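Local coordinates for periplasmic divalent cation tolerance protein (Xylella fastidiosa, PDB 2NUH) that is of unknown function but may bind copper ions and contribute to divalent cation tolerance, at residues A[9-14]-A[82-87]; A[29-34]-A[58-63]. All coordinates share one frame; numbering follows the deposited sequence.

Contact 1: A[9-14]-A[82-87]; sequences FSTCPD and LPEAIA
Phe9 and Ile86 face each other as an antiparallel hydrogen-bonded pair that joins strand 5-12 to strand 86-89 of the sheet, with two backbone bonds between them: Phe9 N to Ile86 O (2.8 Å) and Ile86 N to Phe9 O (3.1 Å). Toward Glu84 a side chain takes over. The small hydroxyl of Ser10 is swung opposite its own backbone N (chi1 -173°), and OG donates to Glu84 O at 2.6 Å, lying in the carbonyl plane. Water 1 continues the link, accepting from Glu84 N at 2.8 Å and donating to Thr11 OG1 at 2.7 Å; Thr11 OG1 is also bonded to Glu55.

Apolar contact is modest. Phe9 CB rests against Ile86 CG1 at 3.8 Å while the ring leads away, one edge near Ile86 O. Glu84 runs extended along the backbone of Phe9 and Ser10 and crosses Thr11 at about a right angle, its OE1 3.7 Å from the methyl CG2.

Ladder bonding thus gives way to a serine hydroxyl and then to a water, so that the loop carrying Pro83 and Glu84 stays joined to the strand although the backbones no longer pair there, and both polar backbone atoms of Glu84 have partners.

Contact 2: A[29-34]-A[58-63]; sequences RLAACV and LLIKTN
Val34 and Ile60 lie side by side and point the same way, as a non-hydrogen-bonded antiparallel pair. Ile60 CG1 stands 3.9 Å from Val34 CG1, and it is about as far from CG2, so it sits across the fork of the valine. Val34 turns CG1 away from its backbone N (chi1 177°), and this methyl also reaches Leu58 CD2. The other branch of Ile60, CG2, presses on Ala31 CB at 3.5 Å, where a single methyl fits closely against the neighbouring strand. These branched, apolar residues suit a sheet face covered by a helix: Ser22 of helix 15-27 touches Val34, and Ala18 and Ile21 touch Leu58.

On the other face Cys33 and Lys61 form the hydrogen-bonded pair. Lys61 N donates to Cys33 O at 2.9 Å, almost straight (174°), and Ala32 N reaches Lys61 O more bent. The lysine chain folds back at chi2 and chi3; NZ is held chiefly by Thr35 OG1 and also reaches Leu59 O at 3.2 Å, from above the carbonyl plane. At the far end Thr62 OG1 donates to Leu30 O (2.6 Å), tying down the turn after the helix.

Here helix 15-27, closed by a Schellman motif with Arg29 at C-prime, returns into strand 33-38, which pairs antiparallel with strand 50-63, as in the ferredoxin-like fold of CutA proteins.

Contact 2 is nested in the loop closed by contact 1, and their centres lie 13 Å apart. Both belong to one antiparallel sheet, four strands of which run in the order 86-89, 5-12, 50-63, 33-38, the order of a ferredoxin-like fold: contact 1 joins the first pair, contact 2 the last. Strands 5-12 and 50-63 join them directly, through a probable hydrogen bond from Leu58 N to Ser10 O (2.7 Å) and the packing of the Phe9 ring on Leu59. A bound imidazole, probably from the crystallisation liquor, lies about 4 Å from the side chain of Pro83 in contact 1; such molecules often mark pockets.

Contact 1: A[9-14]-A[82-87]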
loop_
_atom_site.group_PDB
_atom_site.type_symbol
_atom_site.label_atom_id
_atom_site.label_comp_id
_atom_site.label_asym_id
_atom_site.label_seq_id
_atom_site.Cartn_x
_atom_site.Cartn_y
_atom_site.Cartn_z
ATOM N N PHE A 9 0.852 2.605 3.655
ATOM C CA PHE A 9 0.380 1.469 4.419
ATOM C C PHE A 9 -1.055 1.205 4.050
ATOM O O PHE A 9 -1.872 2.111 4.015
ATOM C CB PHE A 9 0.464 1.766 5.913
ATOM C CG PHE A 9 1.859 1.927 6.418
ATOM C CD1 PHE A 9 2.465 0.917 7.150
ATOM C CD2 PHE A 9 2.569 3.091 6.176
ATOM C CE1 PHE A 9 3.768 1.068 7.624
ATOM C CE2 PHE A 9 3.860 3.252 6.648
ATOM C CZ PHE A 9 4.459 2.228 7.361
ATOM N N SER A 10 -1.357 -0.055 3.785
ATOM C CA SER A 10 -2.727 -0.490 3.614
ATOM C C SER A 10 -2.821 -1.884 4.178
ATOM O O SER A 10 -1.805 -2.490 4.484
ATOM C CB SER A 10 -3.113 -0.506 2.138
ATOM O OG SER A 10 -4.494 -0.776 1.998
ATOM N N THR A 11 -4.028 -2.394 4.342
ATOM C CA THR A 11 -4.189 -3.789 4.694
ATOM C C THR A 11 -5.226 -4.381 3.786
ATOM O O THR A 11 -6.071 -3.658 3.254
ATOM C CB THR A 11 -4.651 -3.991 6.140
ATOM O OG1 THR A 11 -5.911 -3.346 6.329
ATOM C CG2 THR A 11 -3.659 -3.428 7.113
ATOM N N CYS A 12 -5.162 -5.685 3.593
ATOM C CA CYS A 12 -6.218 -6.364 2.858
ATOM C C CYS A 12 -6.558 -7.636 3.574
ATOM O O CYS A 12 -5.782 -8.124 4.385
ATOM C CB CYS A 12 -5.864 -6.713 1.416
ATOM S SG CYS A 12 -4.223 -7.303 1.204
ATOM N N PRO A 13 -7.739 -8.177 3.286
ATOM C CA PRO A 13 -8.221 -9.301 4.071
ATOM C C PRO A 13 -7.518 -10.618 3.795
ATOM O O PRO A 13 -7.557 -11.516 4.642
ATOM C CB PRO A 13 -9.688 -9.406 3.671
ATOM C CG PRO A 13 -9.764 -8.791 2.317
ATOM C CD PRO A 13 -8.719 -7.717 2.288
ATOM N N ASP A 14 -6.911 -10.769 2.623
ATOM C CA ASP A 14 -6.303 -12.056 2.327
ATOM C C ASP A 14 -5.260 -12.002 1.252
ATOM O O ASP A 14 -4.957 -10.935 0.730
ATOM C CB ASP A 14 -7.379 -13.050 1.918
ATOM C CG ASP A 14 -8.124 -12.634 0.668
ATOM O OD1 ASP A 14 -7.704 -11.699 -0.062
ATOM O OD2 ASP A 14 -9.155 -13.267 0.404
ATOM N N LEU A 82 -13.779 0.956 2.734
ATOM C CA LEU A 82 -12.927 2.015 3.220
ATOM C C LEU A 82 -11.617 1.395 3.676
ATOM O O LEU A 82 -11.473 1.024 4.836
ATOM C CB LEU A 82 -13.605 2.753 4.370
ATOM C CG LEU A 82 -12.794 3.912 4.953
ATOM C CD1 LEU A 82 -12.374 4.883 3.870
ATOM C CD2 LEU A 82 -13.597 4.611 6.030
ATOM N N PRO A 83 -10.663 1.251 2.754
ATOM C CA PRO A 83 -9.412 0.642 3.160
ATOM C C PRO A 83 -8.479 1.615 3.835
ATOM O O PRO A 83 -8.571 2.822 3.649
ATOM C CB PRO A 83 -8.794 0.185 1.844
ATOM C CG PRO A 83 -9.368 1.074 0.812
ATOM C CD PRO A 83 -10.685 1.603 1.323
ATOM N N GLU A 84 -7.585 1.056 4.628
ATOM C CA GLU A 84 -6.461 1.808 5.124
ATOM C C GLU A 84 -5.617 2.274 3.950
ATOM O O GLU A 84 -5.270 1.490 3.059
ATOM C CB GLU A 84 -5.640 0.914 6.042
ATOM C CG GLU A 84 -4.334 1.524 6.522
ATOM C CD GLU A 84 -3.522 0.513 7.279
ATOM O OE1 GLU A 84 -2.477 0.078 6.775
ATOM O OE2 GLU A 84 -3.967 0.117 8.366
ATOM N N ALA A 85 -5.297 3.557 3.932
ATOM C CA ALA A 85 -4.371 4.044 2.931
ATOM C C ALA A 85 -3.769 5.291 3.508
ATOM O O ALA A 85 -4.367 6.351 3.486
ATOM C CB ALA A 85 -5.069 4.333 1.613
ATOM N N ILE A 86 -2.593 5.133 4.095
ATOM C CA ILE A 86 -1.930 6.260 4.717
ATOM C C ILE A 86 -0.499 6.275 4.241
ATOM O O ILE A 86 0.159 5.239 4.207
ATOM C CB ILE A 86 -1.983 6.195 6.247
ATOM C CG1 ILE A 86 -1.554 4.815 6.754
ATOM C CG2 ILE A 86 -3.394 6.514 6.724
ATOM C CD1 ILE A 86 -1.510 4.686 8.271
ATOM N N ALA A 87 -0.041 7.448 3.832
ATOM C CA ALA A 87 1.265 7.569 3.204
ATOM C C ALA A 87 2.173 8.351 4.099
ATOM O O ALA A 87 1.786 9.381 4.664
ATOM C CB ALA A 87 1.155 8.241 1.833
HETATM O O HOH W 1 -7.402 -1.718 4.749
#

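Contact 2: A[29-34]-A[58-63]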
loop_
_atom_site.group_PDB
_atom_site.type_symbol
_atom_site.label_atom_id
_atom_site.label_comp_id
_atom_site.label_asym_id
_atom_site.label_seq_id
_atom_site.Cartn_x
_atom_site.Cartn_y
_atom_site.Cartn_z
ATOM N N ARG A 29 2.635 0.786 -12.868
ATOM C CA ARG A 29 3.660 1.767 -12.531
ATOM C C ARG A 29 3.123 2.849 -11.605
ATOM O O ARG A 29 3.411 4.029 -11.742
ATOM C CB ARG A 29 4.302 2.349 -13.794
ATOM C CG ARG A 29 5.009 1.281 -14.594
ATOM C CD ARG A 29 5.803 1.836 -15.764
ATOM N NE ARG A 29 6.352 0.743 -16.568
ATOM C CZ ARG A 29 7.542 0.179 -16.371
ATOM N NH1 ARG A 29 8.336 0.599 -15.392
ATOM N NH2 ARG A 29 7.940 -0.813 -17.158
ATOM N N LEU A 30 2.320 2.414 -10.646
ATOM C CA LEU A 30 1.851 3.308 -9.603
ATOM C C LEU A 30 2.681 3.153 -8.349
ATOM O O LEU A 30 2.666 4.014 -7.480
ATOM C CB LEU A 30 0.385 3.035 -9.291
ATOM C CG LEU A 30 -0.529 3.190 -10.498
ATOM C CD1 LEU A 30 -1.942 2.934 -10.069
ATOM C CD2 LEU A 30 -0.422 4.574 -11.121
ATOM N N ALA A 31 3.386 2.034 -8.262
ATOM C CA ALA A 31 4.284 1.776 -7.153
ATOM C C ALA A 31 5.454 1.010 -7.720
ATOM O O ALA A 31 5.290 0.255 -8.669
ATOM C CB ALA A 31 3.585 0.958 -6.090
ATOM N N ALA A 32 6.642 1.221 -7.157
ATOM C CA ALA A 32 7.809 0.484 -7.610
ATOM C C ALA A 32 7.824 -0.908 -7.002
ATOM O O ALA A 32 8.357 -1.838 -7.570
ATOM C CB ALA A 32 9.048 1.204 -7.236
ATOM N N CYS A 33 7.250 -1.042 -5.819
ATOM C CA CYS A 33 7.232 -2.336 -5.171
ATOM C C CYS A 33 6.183 -2.310 -4.095
ATOM O O CYS A 33 5.833 -1.257 -3.570
ATOM C CB CYS A 33 8.627 -2.706 -4.635
ATOM S SG CYS A 33 8.755 -3.857 -3.221
ATOM N N VAL A 34 5.652 -3.484 -3.802
ATOM C CA VAL A 34 4.706 -3.614 -2.710
ATOM C C VAL A 34 5.116 -4.810 -1.892
ATOM O O VAL A 34 5.333 -5.897 -2.445
ATOM C CB VAL A 34 3.273 -3.825 -3.213
ATOM C CG1 VAL A 34 2.339 -4.039 -2.034
ATOM C CG2 VAL A 34 2.817 -2.629 -4.044
ATOM N N LEU A 58 0.155 -4.236 3.873
ATOM C CA LEU A 58 0.873 -3.838 2.681
ATOM C C LEU A 58 1.732 -2.639 2.968
ATOM O O LEU A 58 1.341 -1.739 3.719
ATOM C CB LEU A 58 -0.086 -3.476 1.546
ATOM C CG LEU A 58 -1.070 -4.545 1.091
ATOM C CD1 LEU A 58 -1.847 -3.941 -0.059
ATOM C CD2 LEU A 58 -0.357 -5.794 0.636
ATOM N N LEU A 59 2.911 -2.655 2.364
ATOM C CA LEU A 59 3.818 -1.525 2.377
ATOM C C LEU A 59 4.097 -1.227 0.927
ATOM O O LEU A 59 4.768 -1.990 0.241
ATOM C CB LEU A 59 5.132 -1.852 3.092
ATOM C CG LEU A 59 5.123 -2.129 4.585
ATOM C CD1 LEU A 59 6.507 -2.549 5.008
ATOM C CD2 LEU A 59 4.718 -0.898 5.343
ATOM N N ILE A 60 3.557 -0.117 0.465
ATOM C CA ILE A 60 3.613 0.235 -0.939
ATOM C C ILE A 60 4.630 1.334 -1.103
ATOM O O ILE A 60 4.526 2.366 -0.456
ATOM C CB ILE A 60 2.247 0.723 -1.397
ATOM C CG1 ILE A 60 1.246 -0.413 -1.278
ATOM C CG2 ILE A 60 2.295 1.201 -2.830
ATOM C CD1 ILE A 60 -0.182 0.060 -1.137
ATOM N N LYS A 61 5.613 1.122 -1.972
ATOM C CA LYS A 61 6.657 2.118 -2.165
ATOM C C LYS A 61 6.377 2.855 -3.458
ATOM O O LYS A 61 6.300 2.261 -4.519
ATOM C CB LYS A 61 8.029 1.454 -2.236
ATOM C CG LYS A 61 8.715 1.239 -0.892
ATOM C CD LYS A 61 8.146 0.079 -0.116
ATOM C CE LYS A 61 8.652 -1.247 -0.636
ATOM N NZ LYS A 61 7.973 -2.366 0.046
ATOM N N THR A 62 6.235 4.163 -3.370
ATOM C CA THR A 62 5.896 4.936 -4.539
ATOM C C THR A 62 6.532 6.304 -4.386
ATOM O O THR A 62 7.385 6.488 -3.533
ATOM C CB THR A 62 4.360 4.989 -4.737
ATOM O OG1 THR A 62 4.054 5.611 -5.993
ATOM C CG2 THR A 62 3.665 5.709 -3.600
ATOM N N ASN A 63 6.143 7.255 -5.215
ATOM C CA ASN A 63 6.634 8.607 -5.050
ATOM C C ASN A 63 5.496 9.599 -5.011
ATOM O O ASN A 63 4.343 9.236 -5.226
ATOM C CB ASN A 63 7.685 8.958 -6.118
ATOM C CG ASN A 63 7.123 8.984 -7.520
ATOM O OD1 ASN A 63 5.911 8.952 -7.709
ATOM N ND2 ASN A 63 8.002 9.043 -8.517
#